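Local coordinates for protein DNA polymerase II large subunit (Pyrococcus horikoshii, PDB 5BKH) that forms the mini-intein of an archaeal DNA polymerase II large subunit, which excises itself by protein splicing and here adopts a domain-swapped form, at residues H83-E88 / T97-P102; V68-E73 / L156-Y161; L35-H40 / K50-I55; T14-Q19 / V27-L32. All coordinates share one frame; numbering follows the deposited sequence.

Contact 1 of 4, residues H83-E88 / T97-P102; sequences HLIRFE and TTVDHP
Leu84 lies against the carbonyl of Thr97, and a short antiparallel pairing shows how side chains settle round a backbone bridge. Ile85 and Thr97 form the hydrogen-bonded pair: Ile85 N donates to Thr97 O over 2.9 Å, and Thr97 N returns a bond to Ile85 O. Leu84 covers the Thr97 carbonyl from the flank, with CB 3.2 Å from Thr97 O and CD2 also close to it. In Ile85, CG1 stands beside the backbone N (chi1 -87°) and the chain runs on extended, bringing CD1 within 3.9 Å of Val99 CG1; the two side chains cross at about a right angle. The other branch of Ile85, CG2, rests above one face of the Phe87 ring, whose CE2 meets Thr97 CG2 obliquely at 4.1 Å. Where direct pairing stops, a water joins the backbones, accepting from Val99 N and donating to His83 O. Thr98 to His101 then form a type I turn whose Thr-x-x-His sequence matches block B of inteins, and the His101 ring meets His173 of a third subunit edge-to-face. Strand 84-89 runs between strand 94-97 and strand 135-146, where Leu84 packs on Ile146 and Ile85 on Phe145.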
loop_
_atom_site.group_PDB
_atom_site.type_symbol
_atom_site.label_atom_id
_atom_site.label_comp_id
_atom_site.label_asym_id
_atom_site.label_seq_id
_atom_site.Cartn_x
_atom_site.Cartn_y
_atom_site.Cartn_z
ATOM N N HIS A 83 3.854 -17.210 3.909
ATOM C CA HIS A 83 4.332 -18.316 4.720
ATOM C C HIS A 83 5.854 -18.333 4.734
ATOM O O HIS A 83 6.513 -17.703 3.902
ATOM C CB HIS A 83 3.792 -19.645 4.191
ATOM C CG HIS A 83 3.644 -19.673 2.702
ATOM N ND1 HIS A 83 2.421 -19.586 2.075
ATOM C CD2 HIS A 83 4.568 -19.772 1.716
ATOM C CE1 HIS A 83 2.596 -19.630 0.765
ATOM N NE2 HIS A 83 3.890 -19.744 0.522
ATOM N N LEU A 84 6.410 -19.060 5.692
ATOM C CA LEU A 84 7.851 -19.213 5.792
ATOM C C LEU A 84 8.276 -20.588 5.303
ATOM O O LEU A 84 7.465 -21.506 5.156
ATOM C CB LEU A 84 8.343 -19.020 7.228
ATOM C CG LEU A 84 8.082 -17.661 7.860
ATOM C CD1 LEU A 84 7.030 -17.810 8.926
ATOM C CD2 LEU A 84 9.366 -17.096 8.435
ATOM N N ILE A 85 9.573 -20.714 5.058
ATOM C CA ILE A 85 10.192 -21.980 4.716
ATOM C C ILE A 85 10.899 -22.498 5.960
ATOM O O ILE A 85 11.624 -21.749 6.632
ATOM C CB ILE A 85 11.171 -21.818 3.543
ATOM C CG1 ILE A 85 10.436 -21.946 2.215
ATOM C CG2 ILE A 85 12.216 -22.900 3.589
ATOM C CD1 ILE A 85 11.323 -21.694 1.016
ATOM N N ARG A 86 10.682 -23.773 6.272
ATOM C CA ARG A 86 11.259 -24.442 7.429
ATOM C C ARG A 86 12.186 -25.546 6.939
ATOM O O ARG A 86 11.743 -26.471 6.241
ATOM C CB ARG A 86 10.167 -25.025 8.325
ATOM C CG ARG A 86 10.663 -25.483 9.684
ATOM C CD ARG A 86 9.515 -25.650 10.661
ATOM N NE ARG A 86 9.548 -26.951 11.317
ATOM C CZ ARG A 86 10.299 -27.239 12.374
ATOM N NH1 ARG A 86 11.080 -26.332 12.936
ATOM N NH2 ARG A 86 10.259 -28.468 12.880
ATOM N N PHE A 87 13.462 -25.432 7.292
ATOM C CA PHE A 87 14.479 -26.434 7.010
ATOM C C PHE A 87 14.714 -27.237 8.285
ATOM O O PHE A 87 15.203 -26.699 9.288
ATOM C CB PHE A 87 15.779 -25.781 6.549
ATOM C CG PHE A 87 15.647 -24.948 5.310
ATOM C CD1 PHE A 87 15.416 -25.540 4.081
ATOM C CD2 PHE A 87 15.787 -23.568 5.368
ATOM C CE1 PHE A 87 15.308 -24.771 2.934
ATOM C CE2 PHE A 87 15.683 -22.797 4.228
ATOM C CZ PHE A 87 15.447 -23.403 3.005
ATOM N N GLU A 88 14.347 -28.513 8.253
ATOM C CA GLU A 88 14.731 -29.458 9.292
ATOM C C GLU A 88 16.058 -30.070 8.867
ATOM O O GLU A 88 16.131 -30.761 7.840
ATOM C CB GLU A 88 13.653 -30.518 9.489
ATOM C CG GLU A 88 12.889 -30.370 10.796
ATOM C CD GLU A 88 11.520 -31.018 10.751
ATOM O OE1 GLU A 88 10.573 -30.442 11.329
ATOM O OE2 GLU A 88 11.390 -32.100 10.140
ATOM N N THR A 97 12.736 -19.339 7.911
ATOM C CA THR A 97 13.151 -18.103 7.260
ATOM C C THR A 97 12.163 -17.773 6.147
ATOM O O THR A 97 11.205 -18.509 5.899
ATOM C CB THR A 97 14.585 -18.222 6.736
ATOM O OG1 THR A 97 15.135 -16.915 6.537
ATOM C CG2 THR A 97 14.625 -19.009 5.427
ATOM N N THR A 98 12.392 -16.638 5.491
ATOM C CA THR A 98 11.558 -16.236 4.372
ATOM C C THR A 98 12.058 -16.880 3.083
ATOM O O THR A 98 13.228 -17.249 2.956
ATOM C CB THR A 98 11.539 -14.713 4.219
ATOM O OG1 THR A 98 12.858 -14.191 4.421
ATOM C CG2 THR A 98 10.603 -14.092 5.237
ATOM N N VAL A 99 11.150 -17.000 2.112
ATOM C CA VAL A 99 11.482 -17.656 0.855
ATOM C C VAL A 99 12.601 -16.936 0.117
ATOM O O VAL A 99 13.309 -17.554 -0.685
ATOM C CB VAL A 99 10.227 -17.779 -0.036
ATOM C CG1 VAL A 99 9.096 -18.450 0.727
ATOM C CG2 VAL A 99 9.798 -16.418 -0.543
ATOM N N ASP A 100 12.795 -15.644 0.376
ATOM C CA ASP A 100 13.796 -14.855 -0.327
ATOM C C ASP A 100 15.063 -14.622 0.489
ATOM O O ASP A 100 16.019 -14.037 -0.029
ATOM C CB ASP A 100 13.199 -13.508 -0.754
ATOM C CG ASP A 100 12.183 -13.645 -1.879
ATOM O OD1 ASP A 100 12.447 -14.403 -2.838
ATOM O OD2 ASP A 100 11.124 -12.986 -1.807
ATOM N N HIS A 101 15.098 -15.067 1.739
ATOM C CA HIS A 101 16.270 -14.849 2.575
ATOM C C HIS A 101 17.419 -15.747 2.114
ATOM O O HIS A 101 17.196 -16.906 1.752
ATOM C CB HIS A 101 15.925 -15.127 4.039
ATOM C CG HIS A 101 17.069 -14.940 4.985
ATOM N ND1 HIS A 101 17.370 -13.724 5.560
ATOM C CD2 HIS A 101 17.977 -15.820 5.472
ATOM C CE1 HIS A 101 18.419 -13.860 6.352
ATOM N NE2 HIS A 101 18.806 -15.122 6.318
ATOM N N PRO A 102 18.653 -15.243 2.110
ATOM C CA PRO A 102 19.785 -16.063 1.652
ATOM C C PRO A 102 20.260 -17.022 2.740
ATOM O O PRO A 102 20.431 -16.641 3.899
ATOM C CB PRO A 102 20.859 -15.022 1.313
ATOM C CG PRO A 102 20.556 -13.876 2.231
ATOM C CD PRO A 102 19.056 -13.858 2.418
HETATM O O HOH W 1 8.781 -15.925 2.759
#

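Contact 2 of 4, residues V68-E73 / L156-Y161; sequences VLTDIE and LNAKKY
Lys159, Thr70 and Glu73 bury the most surface here, and they illustrate how a strand end can be held by side chains once regular pairing runs out. Lys159 N donates to Asp71 O at 3.1 Å. The lysine side chain starts with CG anti to its own N (chi1 166°), then bends repeatedly to lie alongside Asp71, pointing the same way; NZ reaches Asp71 OD2 at 3.2 Å, a weak bond within a salt bridge. Glu73 crosses the root of this chain, with OE2 3.6 Å from Lys159 CB, while its OE1 forms a salt bridge with Arg6. Thr70 offers both branches: OG1 donates to Lys159 O, at a modelled length too short to trust in detail, and CG2 packs on Ala158 CB at 3.7 Å. Lys159 O also accepts from Tyr161 N. Further along, Val68 CG1 approaches Tyr161 CD2 to 3.4 Å, and Ile72 CG2 meets Leu156 CD1. Ile72 and Ala158 are a non-hydrogen-bonded antiparallel pair. Joining strand 66-78 to the late strand 153-158, across the 82 residues that separate the two segments, is in keeping with the curled, all-beta Hint fold shared by inteins and Hedgehog proteins.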
loop_
_atom_site.group_PDB
_atom_site.type_symbol
_atom_site.label_atom_id
_atom_site.label_comp_id
_atom_site.label_asym_id
_atom_site.label_seq_id
_atom_site.Cartn_x
_atom_site.Cartn_y
_atom_site.Cartn_z
ATOM N N VAL A 68 -23.777 -9.822 30.133
ATOM C CA VAL A 68 -24.783 -10.721 29.577
ATOM C C VAL A 68 -24.110 -11.878 28.845
ATOM O O VAL A 68 -22.942 -11.809 28.460
ATOM C CB VAL A 68 -25.746 -9.953 28.638
ATOM C CG1 VAL A 68 -25.044 -9.576 27.346
ATOM C CG2 VAL A 68 -27.023 -10.747 28.380
ATOM N N LEU A 69 -24.861 -12.970 28.688
ATOM C CA LEU A 69 -24.464 -14.118 27.879
ATOM C C LEU A 69 -25.043 -14.018 26.476
ATOM O O LEU A 69 -26.206 -13.639 26.298
ATOM C CB LEU A 69 -24.927 -15.424 28.526
ATOM C CG LEU A 69 -24.280 -15.775 29.862
ATOM C CD1 LEU A 69 -24.957 -16.977 30.462
ATOM C CD2 LEU A 69 -22.799 -16.094 29.624
ATOM N N THR A 70 -24.237 -14.378 25.477
ATOM C CA THR A 70 -24.758 -14.430 24.121
ATOM C C THR A 70 -24.166 -15.620 23.378
ATOM O O THR A 70 -23.169 -16.226 23.794
ATOM C CB THR A 70 -24.512 -13.115 23.359
ATOM O OG1 THR A 70 -25.527 -12.947 22.360
ATOM C CG2 THR A 70 -23.159 -13.109 22.688
ATOM N N ASP A 71 -24.825 -15.955 22.272
ATOM C CA ASP A 71 -24.509 -17.155 21.514
ATOM C C ASP A 71 -23.366 -16.904 20.543
ATOM O O ASP A 71 -23.295 -15.855 19.894
ATOM C CB ASP A 71 -25.742 -17.638 20.748
ATOM C CG ASP A 71 -26.808 -18.207 21.661
ATOM O OD1 ASP A 71 -26.448 -18.877 22.652
ATOM O OD2 ASP A 71 -28.007 -17.984 21.388
ATOM N N ILE A 72 -22.474 -17.886 20.445
ATOM C CA ILE A 72 -21.351 -17.851 19.514
ATOM C C ILE A 72 -21.825 -18.491 18.213
ATOM O O ILE A 72 -21.846 -19.715 18.086
ATOM C CB ILE A 72 -20.131 -18.576 20.081
ATOM C CG1 ILE A 72 -19.678 -17.926 21.388
ATOM C CG2 ILE A 72 -19.009 -18.596 19.058
ATOM C CD1 ILE A 72 -18.271 -18.308 21.799
ATOM N N GLU A 73 -22.209 -17.664 17.238
ATOM C CA GLU A 73 -22.703 -18.205 15.977
ATOM C C GLU A 73 -21.578 -18.870 15.189
ATOM O O GLU A 73 -21.646 -20.063 14.869
ATOM C CB GLU A 73 -23.368 -17.097 15.159
ATOM C CG GLU A 73 -24.598 -16.505 15.829
ATOM C CD GLU A 73 -25.174 -15.329 15.065
ATOM O OE1 GLU A 73 -24.458 -14.767 14.209
ATOM O OE2 GLU A 73 -26.341 -14.962 15.325
ATOM N N LEU A 156 -14.775 -13.540 15.758
ATOM C CA LEU A 156 -15.891 -14.107 16.498
ATOM C C LEU A 156 -17.161 -13.407 16.047
ATOM O O LEU A 156 -17.257 -12.180 16.127
ATOM C CB LEU A 156 -15.686 -13.950 18.009
ATOM C CG LEU A 156 -16.856 -14.168 18.976
ATOM C CD1 LEU A 156 -17.723 -15.354 18.580
ATOM C CD2 LEU A 156 -16.346 -14.334 20.400
ATOM N N ASN A 157 -18.123 -14.184 15.568
ATOM C CA ASN A 157 -19.453 -13.679 15.259
ATOM C C ASN A 157 -20.379 -14.120 16.384
ATOM O O ASN A 157 -20.603 -15.320 16.584
ATOM C CB ASN A 157 -19.936 -14.184 13.902
ATOM C CG ASN A 157 -19.291 -13.443 12.749
ATOM O OD1 ASN A 157 -18.885 -12.287 12.889
ATOM N ND2 ASN A 157 -19.199 -14.103 11.598
ATOM N N ALA A 158 -20.884 -13.155 17.141
ATOM C CA ALA A 158 -21.806 -13.419 18.229
ATOM C C ALA A 158 -23.130 -12.733 17.934
ATOM O O ALA A 158 -23.221 -11.852 17.073
ATOM C CB ALA A 158 -21.241 -12.947 19.570
ATOM N N LYS A 159 -24.164 -13.154 18.649
ATOM C CA LYS A 159 -25.511 -12.671 18.394
ATOM C C LYS A 159 -25.778 -11.418 19.223
ATOM O O LYS A 159 -25.480 -11.384 20.422
ATOM C CB LYS A 159 -26.530 -13.769 18.705
ATOM C CG LYS A 159 -27.969 -13.302 18.806
ATOM C CD LYS A 159 -28.747 -14.164 19.786
ATOM C CE LYS A 159 -28.796 -15.613 19.319
ATOM N NZ LYS A 159 -30.076 -16.285 19.680
ATOM N N LYS A 160 -26.306 -10.382 18.562
ATOM C CA LYS A 160 -26.701 -9.123 19.188
ATOM C C LYS A 160 -25.515 -8.356 19.767
ATOM O O LYS A 160 -25.092 -7.341 19.204
ATOM C CB LYS A 160 -27.751 -9.367 20.278
ATOM C CG LYS A 160 -28.804 -8.271 20.391
ATOM C CD LYS A 160 -29.930 -8.675 21.334
ATOM C CE LYS A 160 -30.738 -7.469 21.788
ATOM N NZ LYS A 160 -30.638 -6.335 20.827
ATOM N N TYR A 161 -24.977 -8.824 20.887
ATOM C CA TYR A 161 -23.927 -8.115 21.610
ATOM C C TYR A 161 -22.571 -8.620 21.135
ATOM O O TYR A 161 -22.197 -9.767 21.408
ATOM C CB TYR A 161 -24.106 -8.306 23.113
ATOM C CG TYR A 161 -25.516 -8.021 23.581
ATOM C CD1 TYR A 161 -26.113 -6.787 23.343
ATOM C CD2 TYR A 161 -26.261 -8.994 24.231
ATOM C CE1 TYR A 161 -27.406 -6.525 23.762
ATOM C CE2 TYR A 161 -27.553 -8.743 24.655
ATOM C CZ TYR A 161 -28.122 -7.507 24.417
ATOM O OH TYR A 161 -29.409 -7.254 24.835
#

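Contact 3 of 4, residues L35-H40 / K50-I55; sequences LFDEEH and KPKVDI
Asp37 N donates to Lys50 O at 2.8 Å, the shortest sound bond of a very short antiparallel pairing. The Asp37 carboxylate folds back over the same carbonyl: its CG stands between backbone N and carbonyl carbon (chi1 58°), and OD1 comes to 2.9 Å from Lys50 O, a close approach of two acceptors that earns no bond. The second backbone bond is weak, Lys52 N to Leu35 O at 3.4 Å, although almost straight. Lys52 CG also presses on that oxygen.

Charged and apolar groups divide between the two bridged pairs. Next to the Asp37-Lys50 pair, Glu38 OE2 touches Lys50 CD at 3.3 Å. The charged atoms Glu38 OE2 and Lys50 NZ stay 5.1 Å apart, so attraction is probably diffuse. On the face that carries Phe36 and Pro51, Pro51 CB sits over the Phe36 ring in a CH-pi contact, 3.8 Å from the centroid and 19° off the normal. Ile55 CG2 approaches Phe36 CZ obliquely at 3.5 Å. Phe36 goes on to pack against Ile72 and Val75 of strand 66-78. The two bridges, one pair apolar and the other charged, lay strand 36-37 along strand 45-51, within the all-beta Hint-type sheet expected of an intein splicing domain.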
loop_
_atom_site.group_PDB
_atom_site.type_symbol
_atom_site.label_atom_id
_atom_site.label_comp_id
_atom_site.label_asym_id
_atom_site.label_seq_id
_atom_site.Cartn_x
_atom_site.Cartn_y
_atom_site.Cartn_z
ATOM N N LEU A 35 -12.670 -25.530 19.926
ATOM C CA LEU A 35 -13.849 -25.988 20.651
ATOM C C LEU A 35 -15.077 -26.101 19.760
ATOM O O LEU A 35 -16.151 -26.467 20.249
ATOM C CB LEU A 35 -14.145 -25.045 21.820
ATOM C CG LEU A 35 -13.765 -25.513 23.223
ATOM C CD1 LEU A 35 -12.276 -25.798 23.333
ATOM C CD2 LEU A 35 -14.179 -24.451 24.229
ATOM N N PHE A 36 -14.950 -25.778 18.479
ATOM C CA PHE A 36 -16.004 -25.955 17.494
ATOM C C PHE A 36 -15.540 -26.980 16.466
ATOM O O PHE A 36 -14.398 -27.447 16.497
ATOM C CB PHE A 36 -16.356 -24.624 16.812
ATOM C CG PHE A 36 -17.220 -23.720 17.650
ATOM C CD1 PHE A 36 -16.767 -23.229 18.864
ATOM C CD2 PHE A 36 -18.486 -23.356 17.219
ATOM C CE1 PHE A 36 -17.561 -22.404 19.632
ATOM C CE2 PHE A 36 -19.283 -22.528 17.983
ATOM C CZ PHE A 36 -18.821 -22.054 19.190
ATOM N N ASP A 37 -16.432 -27.338 15.550
ATOM C CA ASP A 37 -16.056 -28.212 14.442
ATOM C C ASP A 37 -16.953 -27.898 13.249
ATOM O O ASP A 37 -17.520 -26.802 13.156
ATOM C CB ASP A 37 -16.099 -29.694 14.868
ATOM C CG ASP A 37 -17.464 -30.129 15.371
ATOM O OD1 ASP A 37 -18.425 -29.332 15.307
ATOM O OD2 ASP A 37 -17.574 -31.288 15.826
ATOM N N GLU A 38 -17.086 -28.863 12.339
ATOM C CA GLU A 38 -17.763 -28.666 11.057
ATOM C C GLU A 38 -17.098 -27.537 10.269
ATOM O O GLU A 38 -17.749 -26.604 9.796
ATOM C CB GLU A 38 -19.261 -28.412 11.250
ATOM C CG GLU A 38 -20.130 -29.599 10.877
ATOM C CD GLU A 38 -21.563 -29.209 10.580
ATOM O OE1 GLU A 38 -21.779 -28.426 9.629
ATOM O OE2 GLU A 38 -22.471 -29.693 11.290
ATOM N N GLU A 39 -15.777 -27.641 10.132
ATOM C CA GLU A 39 -14.989 -26.619 9.461
ATOM C C GLU A 39 -15.426 -26.461 8.008
ATOM O O GLU A 39 -15.894 -27.406 7.366
ATOM C CB GLU A 39 -13.503 -26.973 9.525
ATOM C CG GLU A 39 -12.569 -25.781 9.415
ATOM C CD GLU A 39 -11.106 -26.175 9.483
ATOM O OE1 GLU A 39 -10.615 -26.817 8.531
ATOM O OE2 GLU A 39 -10.444 -25.845 10.489
ATOM N N HIS A 40 -15.271 -25.245 7.492
ATOM C CA HIS A 40 -15.627 -24.939 6.110
ATOM C C HIS A 40 -14.703 -23.837 5.619
ATOM O O HIS A 40 -14.610 -22.785 6.254
ATOM C CB HIS A 40 -17.086 -24.493 5.999
ATOM C CG HIS A 40 -18.057 -25.622 5.850
ATOM N ND1 HIS A 40 -18.611 -26.272 6.931
ATOM C CD2 HIS A 40 -18.588 -26.202 4.748
ATOM C CE1 HIS A 40 -19.433 -27.213 6.502
ATOM N NE2 HIS A 40 -19.439 -27.191 5.181
ATOM N N LYS A 50 -20.491 -25.316 14.366
ATOM C CA LYS A 50 -21.108 -26.232 15.311
ATOM C C LYS A 50 -20.225 -26.376 16.536
ATOM O O LYS A 50 -19.046 -26.740 16.398
ATOM C CB LYS A 50 -21.343 -27.595 14.671
ATOM C CG LYS A 50 -22.813 -27.954 14.515
ATOM C CD LYS A 50 -23.017 -29.462 14.504
ATOM C CE LYS A 50 -22.830 -30.059 15.891
ATOM N NZ LYS A 50 -23.409 -31.428 15.996
ATOM N N PRO A 51 -20.728 -26.093 17.736
ATOM C CA PRO A 51 -19.934 -26.322 18.946
ATOM C C PRO A 51 -20.094 -27.748 19.445
ATOM O O PRO A 51 -21.158 -28.361 19.328
ATOM C CB PRO A 51 -20.535 -25.317 19.939
ATOM C CG PRO A 51 -21.971 -25.233 19.532
ATOM C CD PRO A 51 -22.010 -25.426 18.030
ATOM N N LYS A 52 -19.011 -28.286 19.998
ATOM C CA LYS A 52 -19.038 -29.605 20.613
ATOM C C LYS A 52 -19.081 -29.531 22.133
ATOM O O LYS A 52 -18.961 -30.563 22.802
ATOM C CB LYS A 52 -17.843 -30.439 20.147
ATOM C CG LYS A 52 -16.531 -29.687 20.036
ATOM C CD LYS A 52 -15.549 -30.468 19.172
ATOM C CE LYS A 52 -14.166 -29.849 19.194
ATOM N NZ LYS A 52 -13.255 -30.511 18.219
ATOM N N VAL A 53 -19.253 -28.333 22.686
ATOM C CA VAL A 53 -19.444 -28.120 24.115
ATOM C C VAL A 53 -20.405 -26.949 24.267
ATOM O O VAL A 53 -20.386 -26.015 23.461
ATOM C CB VAL A 53 -18.097 -27.865 24.831
ATOM C CG1 VAL A 53 -18.294 -27.102 26.133
ATOM C CG2 VAL A 53 -17.363 -29.177 25.088
ATOM N N ASP A 54 -21.276 -27.018 25.276
ATOM C CA ASP A 54 -22.190 -25.918 25.569
ATOM C C ASP A 54 -21.418 -24.617 25.753
ATOM O O ASP A 54 -20.755 -24.418 26.775
ATOM C CB ASP A 54 -23.021 -26.227 26.815
ATOM C CG ASP A 54 -24.285 -26.999 26.492
ATOM O OD1 ASP A 54 -24.256 -28.247 26.560
ATOM O OD2 ASP A 54 -25.306 -26.356 26.170
ATOM N N ILE A 55 -21.497 -23.731 24.764
ATOM C CA ILE A 55 -20.679 -22.526 24.697
ATOM C C ILE A 55 -21.577 -21.303 24.806
ATOM O O ILE A 55 -22.691 -21.287 24.270
ATOM C CB ILE A 55 -19.850 -22.492 23.393
ATOM C CG1 ILE A 55 -18.608 -21.610 23.549
ATOM C CG2 ILE A 55 -20.690 -22.031 22.201
ATOM C CD1 ILE A 55 -17.696 -22.031 24.656
#

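Contact 4 of 4, residues T14-Q19 / V27-L32; sequences TRILVQ and VTLKEL
Ile16 meets Leu29 and Leu32 on one side of this hairpin, whereas Arg15 faces Thr28 and Glu31 on the other, and the two sides are packed quite differently. On the buried side Ile16 CG1 takes the position between backbone N and carbonyl carbon (chi1 78°), which carries CD1 to 3.7 Å from Leu29 CD1 and 3.9 Å from Leu32 CD2. Val18 CG2 meets Val27 CG2 at 3.6 Å, the two side chains crossing at about a right angle. The exposed side is looser: Arg15 CG comes no nearer than 4.0 Å to Thr28 OG1, and Arg15 NH2 stays 4.2 Å from Glu31 OE2, which lies well out of the guanidinium plane. Between the sides, Ile16 and Val27 exchange backbone bonds, and Thr14 O receives Leu29 N at 3.0 Å. Thr28 stands at the N-cap without a side-chain capping bond. The chemistry implies that aliphatic burial and backbone bonds fix helix 29-34 to the hairpin, with charge adding probably only a mild attraction.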
loop_
_atom_site.group_PDB
_atom_site.type_symbol
_atom_site.label_atom_id
_atom_site.label_comp_id
_atom_site.label_asym_id
_atom_site.label_seq_id
_atom_site.Cartn_x
_atom_site.Cartn_y
_atom_site.Cartn_z
ATOM N N THR A 14 -5.064 -14.382 22.434
ATOM C CA THR A 14 -5.878 -13.480 23.239
ATOM C C THR A 14 -6.952 -14.264 23.987
ATOM O O THR A 14 -7.683 -15.056 23.386
ATOM C CB THR A 14 -6.509 -12.411 22.350
ATOM O OG1 THR A 14 -5.567 -11.353 22.136
ATOM C CG2 THR A 14 -7.765 -11.847 22.986
ATOM N N ARG A 15 -7.042 -14.046 25.299
ATOM C CA ARG A 15 -7.973 -14.773 26.155
ATOM C C ARG A 15 -9.249 -13.968 26.360
ATOM O O ARG A 15 -9.201 -12.817 26.804
ATOM C CB ARG A 15 -7.341 -15.090 27.510
ATOM C CG ARG A 15 -5.947 -15.676 27.429
ATOM C CD ARG A 15 -5.407 -15.980 28.812
ATOM N NE ARG A 15 -5.775 -17.324 29.239
ATOM C CZ ARG A 15 -5.081 -18.414 28.946
ATOM N NH1 ARG A 15 -3.973 -18.354 28.225
ATOM N NH2 ARG A 15 -5.511 -19.595 29.383
ATOM N N ILE A 16 -10.386 -14.578 26.040
ATOM C CA ILE A 16 -11.684 -13.961 26.245
ATOM C C ILE A 16 -12.481 -14.856 27.177
ATOM O O ILE A 16 -12.207 -16.050 27.322
ATOM C CB ILE A 16 -12.447 -13.721 24.926
ATOM C CG1 ILE A 16 -13.064 -15.024 24.413
ATOM C CG2 ILE A 16 -11.528 -13.110 23.879
ATOM C CD1 ILE A 16 -14.107 -14.814 23.341
ATOM N N LEU A 17 -13.490 -14.265 27.804
ATOM C CA LEU A 17 -14.199 -14.924 28.887
ATOM C C LEU A 17 -15.573 -15.430 28.446
ATOM O O LEU A 17 -16.398 -14.686 27.887
ATOM C CB LEU A 17 -14.242 -14.002 30.111
ATOM C CG LEU A 17 -15.151 -14.111 31.327
ATOM C CD1 LEU A 17 -14.449 -13.604 32.538
ATOM C CD2 LEU A 17 -16.223 -13.099 31.096
ATOM N N VAL A 18 -15.793 -16.721 28.693
ATOM C CA VAL A 18 -16.936 -17.465 28.195
ATOM C C VAL A 18 -17.470 -18.321 29.333
ATOM O O VAL A 18 -16.848 -18.461 30.386
ATOM C CB VAL A 18 -16.573 -18.361 26.988
ATOM C CG1 VAL A 18 -16.382 -17.528 25.731
ATOM C CG2 VAL A 18 -15.331 -19.205 27.286
ATOM N N GLN A 19 -18.643 -18.891 29.101
ATOM C CA GLN A 19 -19.241 -19.877 29.985
ATOM C C GLN A 19 -19.394 -21.170 29.198
ATOM O O GLN A 19 -20.094 -21.200 28.176
ATOM C CB GLN A 19 -20.589 -19.386 30.516
ATOM C CG GLN A 19 -21.397 -20.434 31.249
ATOM C CD GLN A 19 -22.624 -19.845 31.910
ATOM O OE1 GLN A 19 -22.554 -18.790 32.539
ATOM N NE2 GLN A 19 -23.759 -20.518 31.765
ATOM N N VAL A 27 -10.724 -18.465 27.912
ATOM C CA VAL A 27 -10.135 -19.341 26.910
ATOM C C VAL A 27 -9.483 -18.493 25.829
ATOM O O VAL A 27 -9.949 -17.398 25.494
ATOM C CB VAL A 27 -11.170 -20.309 26.292
ATOM C CG1 VAL A 27 -11.846 -21.129 27.380
ATOM C CG2 VAL A 27 -12.194 -19.553 25.466
ATOM N N THR A 28 -8.374 -19.000 25.305
ATOM C CA THR A 28 -7.717 -18.377 24.170
ATOM C C THR A 28 -8.558 -18.583 22.911
ATOM O O THR A 28 -9.295 -19.565 22.787
ATOM C CB THR A 28 -6.301 -18.954 24.016
ATOM O OG1 THR A 28 -5.333 -17.909 24.168
ATOM C CG2 THR A 28 -6.101 -19.640 22.686
ATOM N N LEU A 29 -8.474 -17.621 21.983
ATOM C CA LEU A 29 -9.318 -17.687 20.793
ATOM C C LEU A 29 -8.971 -18.886 19.920
ATOM O O LEU A 29 -9.848 -19.430 19.241
ATOM C CB LEU A 29 -9.219 -16.394 19.986
ATOM C CG LEU A 29 -10.618 -15.901 19.605
ATOM C CD1 LEU A 29 -11.417 -15.588 20.858
ATOM C CD2 LEU A 29 -10.573 -14.697 18.718
ATOM N N LYS A 30 -7.705 -19.312 19.927
ATOM C CA LYS A 30 -7.341 -20.565 19.272
ATOM C C LYS A 30 -8.045 -21.749 19.927
ATOM O O LYS A 30 -8.556 -22.640 19.236
ATOM C CB LYS A 30 -5.821 -20.739 19.307
ATOM C CG LYS A 30 -5.313 -22.094 18.854
ATOM C CD LYS A 30 -3.831 -22.016 18.508
ATOM C CE LYS A 30 -3.364 -23.256 17.763
ATOM N NZ LYS A 30 -3.735 -24.506 18.484
ATOM N N GLU A 31 -8.094 -21.770 21.262
ATOM C CA GLU A 31 -8.861 -22.799 21.956
ATOM C C GLU A 31 -10.342 -22.694 21.626
ATOM O O GLU A 31 -11.014 -23.709 21.427
ATOM C CB GLU A 31 -8.650 -22.698 23.466
ATOM C CG GLU A 31 -7.201 -22.776 23.905
ATOM C CD GLU A 31 -7.046 -22.772 25.413
ATOM O OE1 GLU A 31 -7.676 -23.618 26.081
ATOM O OE2 GLU A 31 -6.293 -21.923 25.934
ATOM N N LEU A 32 -10.869 -21.469 21.570
ATOM C CA LEU A 32 -12.282 -21.299 21.253
ATOM C C LEU A 32 -12.598 -21.849 19.868
ATOM O O LEU A 32 -13.653 -22.460 19.656
ATOM C CB LEU A 32 -12.663 -19.824 21.354
ATOM C CG LEU A 32 -14.103 -19.484 20.974
ATOM C CD1 LEU A 32 -15.071 -20.293 21.821
ATOM C CD2 LEU A 32 -14.363 -17.993 21.122
#

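Followed from the N terminus, the chain closes two short loops in series and then one long loop that encloses a fourth. Contact 4 closes first, folding the hairpin of strands 15-20 and 23-28 onto helix 29-34; contact 3 follows in series and closes the excursion from 35-40 to 50-55. Contact 2 then opens at 68-73 and closes only at 156-161, and contact 1 is nested within that long loop; none cross. Contacts 2, 3 and 4 reach the same curled sheet and meet in an apolar cluster, with Ile72 touching Phe36, Ile55 and Leu32. Contact 1 belongs to a separate six-stranded sheet, its centre about 39 Å from that of contact 2, giving the elongated, two-lobed chain.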